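PDB 2Z6V: putative uncharacterized protein from Mycobacterium avium, which is a sulfotransferase-family protein that probably transfers a sulfuryl group from the donor PAPS to an acceptor that remains unidentified. Local coordinates for residues 251-256 with 313-318; 109-114 with 269-274. All coordinates share one frame; numbering follows the deposited sequence.

Contact 1. Residues 251-256 with 313-318. With PLM (palmitic acid), chain C.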
loop_
_atom_site.group_PDB
_atom_site.type_symbol
_atom_site.label_atom_id
_atom_site.label_comp_id
_atom_site.label_asym_id
_atom_site.label_seq_id
_atom_site.Cartn_x
_atom_site.Cartn_y
_atom_site.Cartn_z
ATOM N N SER A 251 -5.551 0.767 -3.408
ATOM C CA SER A 251 -6.672 -0.174 -3.456
ATOM C C SER A 251 -7.713 -0.020 -2.346
ATOM O O SER A 251 -8.648 -0.815 -2.265
ATOM C CB SER A 251 -6.180 -1.633 -3.518
ATOM O OG SER A 251 -5.298 -1.936 -2.453
ATOM N N HIS A 252 -7.557 0.986 -1.490
ATOM C CA HIS A 252 -8.562 1.235 -0.461
ATOM C C HIS A 252 -9.807 1.616 -1.271
ATOM O O HIS A 252 -10.940 1.402 -0.849
ATOM C CB HIS A 252 -8.177 2.417 0.437
ATOM C CG HIS A 252 -7.409 2.036 1.662
ATOM N ND1 HIS A 252 -7.768 0.981 2.472
ATOM C CD2 HIS A 252 -6.343 2.623 2.262
ATOM C CE1 HIS A 252 -6.960 0.935 3.517
ATOM N NE2 HIS A 252 -6.087 1.922 3.415
ATOM N N SER A 253 -9.571 2.188 -2.447
ATOM C CA SER A 253 -10.643 2.597 -3.346
ATOM C C SER A 253 -11.447 1.373 -3.782
ATOM O O SER A 253 -12.671 1.397 -3.819
ATOM C CB SER A 253 -10.051 3.287 -4.578
ATOM O OG SER A 253 -9.047 2.481 -5.171
ATOM N N VAL A 254 -10.741 0.305 -4.121
ATOM C CA VAL A 254 -11.382 -0.926 -4.541
ATOM C C VAL A 254 -12.197 -1.491 -3.383
ATOM O O VAL A 254 -13.377 -1.809 -3.533
ATOM C CB VAL A 254 -10.326 -1.960 -4.974
ATOM C CG1 VAL A 254 -10.994 -3.255 -5.375
ATOM C CG2 VAL A 254 -9.495 -1.395 -6.127
ATOM N N HIS A 255 -11.565 -1.592 -2.221
ATOM C CA HIS A 255 -12.211 -2.134 -1.033
ATOM C C HIS A 255 -12.893 -1.063 -0.179
ATOM O O HIS A 255 -13.083 -1.260 1.025
ATOM C CB HIS A 255 -11.169 -2.864 -0.176
ATOM C CG HIS A 255 -10.266 -3.764 -0.961
ATOM N ND1 HIS A 255 -10.741 -4.772 -1.771
ATOM C CD2 HIS A 255 -8.916 -3.797 -1.071
ATOM C CE1 HIS A 255 -9.724 -5.387 -2.348
ATOM N NE2 HIS A 255 -8.606 -4.815 -1.940
ATOM N N ILE A 256 -13.283 0.054 -0.788
ATOM C CA ILE A 256 -13.892 1.142 -0.023
ATOM C C ILE A 256 -15.108 0.763 0.822
ATOM O O ILE A 256 -15.353 1.370 1.869
ATOM C CB ILE A 256 -14.244 2.342 -0.932
ATOM C CG1 ILE A 256 -14.606 3.549 -0.059
ATOM C CG2 ILE A 256 -15.360 1.967 -1.891
ATOM C CD1 ILE A 256 -14.512 4.873 -0.776
ATOM N N ARG A 313 -10.113 -0.301 -13.651
ATOM C CA ARG A 313 -11.560 -0.126 -13.665
ATOM C C ARG A 313 -12.127 -0.193 -12.241
ATOM O O ARG A 313 -12.956 0.634 -11.858
ATOM C CB ARG A 313 -12.222 -1.184 -14.551
ATOM C CG ARG A 313 -13.737 -1.076 -14.592
ATOM C CD ARG A 313 -14.326 -1.792 -15.799
ATOM N NE ARG A 313 -13.921 -3.194 -15.897
ATOM C CZ ARG A 313 -14.207 -4.129 -14.991
ATOM N NH1 ARG A 313 -14.903 -3.818 -13.904
ATOM N NH2 ARG A 313 -13.807 -5.382 -15.177
ATOM N N TYR A 314 -11.677 -1.169 -11.457
ATOM C CA TYR A 314 -12.138 -1.300 -10.083
ATOM C C TYR A 314 -11.678 -0.118 -9.238
ATOM O O TYR A 314 -12.386 0.318 -8.331
ATOM C CB TYR A 314 -11.608 -2.583 -9.451
ATOM C CG TYR A 314 -12.301 -3.844 -9.900
ATOM C CD1 TYR A 314 -12.094 -4.367 -11.172
ATOM C CD2 TYR A 314 -13.127 -4.543 -9.029
ATOM C CE1 TYR A 314 -12.687 -5.564 -11.558
ATOM C CE2 TYR A 314 -13.723 -5.730 -9.400
ATOM C CZ TYR A 314 -13.500 -6.243 -10.661
ATOM O OH TYR A 314 -14.064 -7.454 -10.998
ATOM N N HIS A 315 -10.490 0.400 -9.531
ATOM C CA HIS A 315 -9.970 1.520 -8.763
ATOM C C HIS A 315 -10.754 2.812 -8.928
ATOM O O HIS A 315 -10.679 3.679 -8.066
ATOM C CB HIS A 315 -8.496 1.773 -9.090
ATOM C CG HIS A 315 -7.556 0.820 -8.418
ATOM N ND1 HIS A 315 -7.404 -0.489 -8.823
ATOM C CD2 HIS A 315 -6.733 0.984 -7.355
ATOM C CE1 HIS A 315 -6.524 -1.090 -8.043
ATOM N NE2 HIS A 315 -6.103 -0.219 -7.144
ATOM N N VAL A 316 -11.496 2.954 -10.027
ATOM C CA VAL A 316 -12.285 4.167 -10.227
ATOM C C VAL A 316 -13.774 3.956 -9.966
ATOM O O VAL A 316 -14.420 4.797 -9.342
ATOM C CB VAL A 316 -12.109 4.773 -11.655
ATOM C CG1 VAL A 316 -10.670 5.215 -11.855
ATOM C CG2 VAL A 316 -12.536 3.773 -12.720
ATOM N N ASP A 317 -14.320 2.829 -10.415
ATOM C CA ASP A 317 -15.742 2.568 -10.210
ATOM C C ASP A 317 -16.127 2.241 -8.770
ATOM O O ASP A 317 -17.172 2.698 -8.298
ATOM C CB ASP A 317 -16.238 1.455 -11.142
ATOM C CG ASP A 317 -16.067 1.803 -12.619
ATOM O OD1 ASP A 317 -16.085 3.008 -12.975
ATOM O OD2 ASP A 317 -15.924 0.862 -13.429
ATOM N N ARG A 318 -15.313 1.455 -8.066
ATOM C CA ARG A 318 -15.651 1.132 -6.683
ATOM C C ARG A 318 -15.875 2.420 -5.900
ATOM O O ARG A 318 -16.919 2.594 -5.269
ATOM C CB ARG A 318 -14.555 0.301 -6.017
ATOM C CG ARG A 318 -14.577 -1.174 -6.384
ATOM C CD ARG A 318 -15.909 -1.794 -6.017
ATOM N NE ARG A 318 -15.984 -3.204 -6.380
ATOM C CZ ARG A 318 -15.267 -4.166 -5.810
ATOM N NH1 ARG A 318 -14.410 -3.878 -4.835
ATOM N NH2 ARG A 318 -15.405 -5.423 -6.217
HETATM C C1 PLM C . -0.508 -6.215 -8.353
HETATM O O1 PLM C . -1.193 -6.833 -9.197
HETATM O O2 PLM C . 0.082 -6.723 -7.375
HETATM C C2 PLM C . -0.372 -4.700 -8.524
HETATM C C3 PLM C . -1.735 -4.042 -8.742
HETATM C C4 PLM C . -1.648 -2.515 -8.784
HETATM C C5 PLM C . -1.109 -1.942 -7.470
HETATM C C6 PLM C . 0.417 -2.028 -7.395
HETATM C C7 PLM C . 0.895 -1.750 -5.969
HETATM C C8 PLM C . 0.584 -2.937 -5.056
HETATM C C9 PLM C . 0.116 -2.441 -3.687
HETATM C CA PLM C . 1.095 -1.424 -3.096
HETATM C CB PLM C . 0.426 -0.572 -2.014
HETATM C CC PLM C . -0.822 0.106 -2.583
HETATM C CD PLM C . -2.003 -0.867 -2.618
HETATM C CE PLM C . -3.080 -0.439 -3.618
HETATM C CF PLM C . -2.526 -0.493 -5.043
HETATM C CG PLM C . -3.608 -0.213 -6.086
HETATM O O HOH W 1 -13.302 -5.469 -2.790
#

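Contact 2. Residues 109-114 with 269-274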
loop_
_atom_site.group_PDB
_atom_site.type_symbol
_atom_site.label_atom_id
_atom_site.label_comp_id
_atom_site.label_asym_id
_atom_site.label_seq_id
_atom_site.Cartn_x
_atom_site.Cartn_y
_atom_site.Cartn_z
ATOM N N LEU A 109 -7.316 9.828 8.586
ATOM C CA LEU A 109 -7.168 10.505 7.311
ATOM C C LEU A 109 -6.654 9.419 6.376
ATOM O O LEU A 109 -5.570 8.891 6.596
ATOM C CB LEU A 109 -6.147 11.627 7.470
ATOM C CG LEU A 109 -6.123 12.773 6.470
ATOM C CD1 LEU A 109 -7.537 13.289 6.222
ATOM C CD2 LEU A 109 -5.229 13.873 7.031
ATOM N N ILE A 110 -7.426 9.076 5.349
ATOM C CA ILE A 110 -7.039 8.003 4.433
ATOM C C ILE A 110 -6.981 8.387 2.956
ATOM O O ILE A 110 -7.971 8.860 2.393
ATOM C CB ILE A 110 -8.004 6.803 4.567
ATOM C CG1 ILE A 110 -8.117 6.379 6.032
ATOM C CG2 ILE A 110 -7.506 5.639 3.724
ATOM C CD1 ILE A 110 -9.010 5.166 6.264
ATOM N N VAL A 111 -5.829 8.159 2.327
ATOM C CA VAL A 111 -5.639 8.475 0.906
ATOM C C VAL A 111 -5.868 7.231 0.040
ATOM O O VAL A 111 -5.274 6.183 0.277
ATOM C CB VAL A 111 -4.210 9.014 0.630
ATOM C CG1 VAL A 111 -4.041 9.311 -0.858
ATOM C CG2 VAL A 111 -3.952 10.260 1.461
ATOM N N LEU A 112 -6.724 7.357 -0.968
ATOM C CA LEU A 112 -7.046 6.234 -1.841
ATOM C C LEU A 112 -7.161 6.676 -3.290
ATOM O O LEU A 112 -7.071 7.864 -3.592
ATOM C CB LEU A 112 -8.364 5.600 -1.385
ATOM C CG LEU A 112 -9.566 6.554 -1.286
ATOM C CD1 LEU A 112 -10.194 6.752 -2.663
ATOM C CD2 LEU A 112 -10.595 5.988 -0.319
ATOM N N GLY A 113 -7.370 5.718 -4.183
ATOM C CA GLY A 113 -7.497 6.038 -5.595
ATOM C C GLY A 113 -6.741 5.042 -6.450
ATOM O O GLY A 113 -6.580 3.885 -6.065
ATOM N N MET A 114 -6.276 5.478 -7.614
ATOM C CA MET A 114 -5.522 4.588 -8.489
ATOM C C MET A 114 -4.063 4.572 -8.054
ATOM O O MET A 114 -3.591 5.482 -7.363
ATOM C CB MET A 114 -5.539 5.078 -9.937
ATOM C CG MET A 114 -6.891 5.320 -10.563
ATOM S SD MET A 114 -6.693 5.931 -12.266
ATOM C CE MET A 114 -6.139 7.631 -11.954
ATOM N N ILE A 269 -9.411 11.036 1.405
ATOM C CA ILE A 269 -8.710 11.900 0.467
ATOM C C ILE A 269 -8.546 11.081 -0.800
ATOM O O ILE A 269 -7.810 10.106 -0.815
ATOM C CB ILE A 269 -7.305 12.288 0.970
ATOM C CG1 ILE A 269 -7.408 13.080 2.274
ATOM C CG2 ILE A 269 -6.586 13.110 -0.089
ATOM C CD1 ILE A 269 -6.074 13.434 2.856
ATOM N N TRP A 270 -9.253 11.463 -1.853
ATOM C CA TRP A 270 -9.176 10.764 -3.128
ATOM C C TRP A 270 -8.066 11.428 -3.954
ATOM O O TRP A 270 -8.130 12.627 -4.245
ATOM C CB TRP A 270 -10.522 10.880 -3.850
ATOM C CG TRP A 270 -10.709 9.960 -5.021
ATOM C CD1 TRP A 270 -9.736 9.431 -5.818
ATOM C CD2 TRP A 270 -11.960 9.518 -5.569
ATOM N NE1 TRP A 270 -10.302 8.690 -6.832
ATOM C CE2 TRP A 270 -11.665 8.726 -6.703
ATOM C CE3 TRP A 270 -13.302 9.717 -5.213
ATOM C CZ2 TRP A 270 -12.664 8.130 -7.486
ATOM C CZ3 TRP A 270 -14.301 9.123 -5.994
ATOM C CH2 TRP A 270 -13.972 8.339 -7.118
ATOM N N ALA A 271 -7.042 10.654 -4.311
ATOM C CA ALA A 271 -5.913 11.172 -5.098
ATOM C C ALA A 271 -6.162 10.964 -6.589
ATOM O O ALA A 271 -6.471 9.859 -7.021
ATOM C CB ALA A 271 -4.624 10.474 -4.683
ATOM N N HIS A 272 -6.014 12.032 -7.367
ATOM C CA HIS A 272 -6.255 11.969 -8.807
ATOM C C HIS A 272 -5.041 12.256 -9.679
ATOM O O HIS A 272 -4.098 12.938 -9.271
ATOM C CB HIS A 272 -7.362 12.953 -9.197
ATOM C CG HIS A 272 -8.658 12.720 -8.488
ATOM N ND1 HIS A 272 -9.465 11.635 -8.754
ATOM C CD2 HIS A 272 -9.272 13.416 -7.502
ATOM C CE1 HIS A 272 -10.522 11.672 -7.962
ATOM N NE2 HIS A 272 -10.427 12.742 -7.191
ATOM N N ARG A 273 -5.095 11.738 -10.898
ATOM C CA ARG A 273 -4.043 11.935 -11.882
ATOM C C ARG A 273 -4.507 11.351 -13.206
ATOM O O ARG A 273 -5.424 10.525 -13.240
ATOM C CB ARG A 273 -2.744 11.248 -11.447
ATOM C CG ARG A 273 -1.606 11.454 -12.439
ATOM C CD ARG A 273 -0.261 10.973 -11.915
ATOM N NE ARG A 273 0.814 11.284 -12.852
ATOM C CZ ARG A 273 2.099 10.996 -12.656
ATOM N NH1 ARG A 273 2.489 10.379 -11.546
ATOM N NH2 ARG A 273 2.999 11.330 -13.572
ATOM N N ASP A 274 -3.884 11.809 -14.291
ATOM C CA ASP A 274 -4.174 11.330 -15.640
ATOM C C ASP A 274 -4.290 9.803 -15.561
ATOM O O ASP A 274 -3.314 9.118 -15.265
ATOM C CB ASP A 274 -3.012 11.724 -16.556
ATOM C CG ASP A 274 -3.262 11.386 -18.006
ATOM O OD1 ASP A 274 -3.819 10.298 -18.286
ATOM O OD2 ASP A 274 -2.880 12.213 -18.866
HETATM O O HOH W 2 -7.582 8.002 -8.423
#

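Contact 1. Residues 251-256 with 313-318
Val254 puts its CG2 methyl squarely over one face of the His315 imidazole, a CH-pi contact with 3.5 Å from CG2 to the centroid of the His315 ring. With CG1 anti to the backbone N (chi1 178°), CG2 takes the ring and CG1 lies 3.5 Å from Arg318 NH1, both methyls also touching the CB of Tyr314. The polar join is made beside it. Arg318 NH1 gives a hydrogen bond to Val254 O at 2.7 Å; the acceptor lies in the guanidinium plane, yet the nitrogen sits well above the carbonyl plane. A bend at chi2 (-58°) lays the aliphatic part of Arg318 beside that carbonyl. A water bound by the same NH1 at 2.8 Å also reaches His255 ND1, linking the start of helix 256-262 to the arginine.

Behind this first shell, the Tyr314 ring places CD2 over one face of the Arg318 guanidinium, and its hydroxyl is bonded to Asp219. His315 is held by ND1 to Gln311 O, one turn back on helix 301-326. Ser253 OG lies within bonding range of both Pro250 O and Gly113 O and can donate to only one at a time. The end of the palmitate chain is modelled at the imidazole edge, but too close for its exact placement to be trusted. Arg318 NH2 reaches Phe218 O, so two backbone carbonyls and a water accept N-H groups of the guanidinium; its positive charge is probably stabilised here by peptide dipoles, while it joins segment 251-256 and helix 212-219 to helix 301-326.

Contact 2. Residues 109-114 with 269-274
Ile269 fits closely against strand 109-113: its CD1 meets Leu109 CD1 at 3.7 Å, and its CB lies 3.9 Å from Val111 CG2. Val111 turns its other methyl, CG1, toward Ala271, so that these aliphatic groups pack together on one face of the sheet, where Met334 of the next strand joins Ile269 and Ala271. On the other face Leu112, whose CG lies between its backbone N and carbonyl carbon (chi1 55°), sets CD1 over the five-membered ring of Trp270, 4.2 Å from CD1 to the ring centroid. His272 CE1 lies over the rim of the opposite face of that indole, and helix 301-326 packs on it through Pro319, Leu320 and Arg323.

The strands pair in parallel through three backbone hydrogen bonds: Ile269 N to Ile110 O (2.8 Å), Leu112 N to Ile269 O (3.0 Å) and Ala271 N to Leu112 O (2.9 Å), the last almost straight at 177°. Strand 109-113 is the middle of the five-stranded parallel sheet, with 244-248 on its other side, as expected of the PAPS-dependent sulfotransferase fold. The glycine- and threonine-rich loop that begins at Gly113 and Met114 resembles the one that holds the 5'-phosphosulfate in relatives, and the other strand leads into Arg273, which by family resemblance probably faces the 3'-phosphate.

Past Leu112 the fit slackens. The strands are inclined at 36°, and their direct ladder ends at Ala271 N; at Ala271 O a water bridges them, donating to that carbonyl and accepting from Met114 N at 3.0 Å and from the indole edge at Trp270 NE1. Farther on, Met114 bends at chi3 to bring CE toward Arg273 O, whereas Arg273 itself extends to a salt bridge with Glu411, its side chain about 5 Å from a sulfate probably taken up from the crystallisation liquor.

The two contacts sit 10 Å apart, centre to centre, and interleave along the chain: 109-114 comes first, then 251-256, 269-274 and 313-318. Contact 2 lies within the parallel sheet; contact 1 lies against it, between the loop following strand 244-248 and helix 301-326, which also packs on Trp270. They meet directly where Ser253 OG lies 3.0 Å from Gly113 O, with the His315 ring packed on the same carbonyl, and where His252 rests on Ile110 and Leu112. The end of the central strand, from which the presumed phosphosulfate loop departs, is thus bordered by the loop and helix whose Ser251 and His315 lie next to the doubtfully placed palmitate tail.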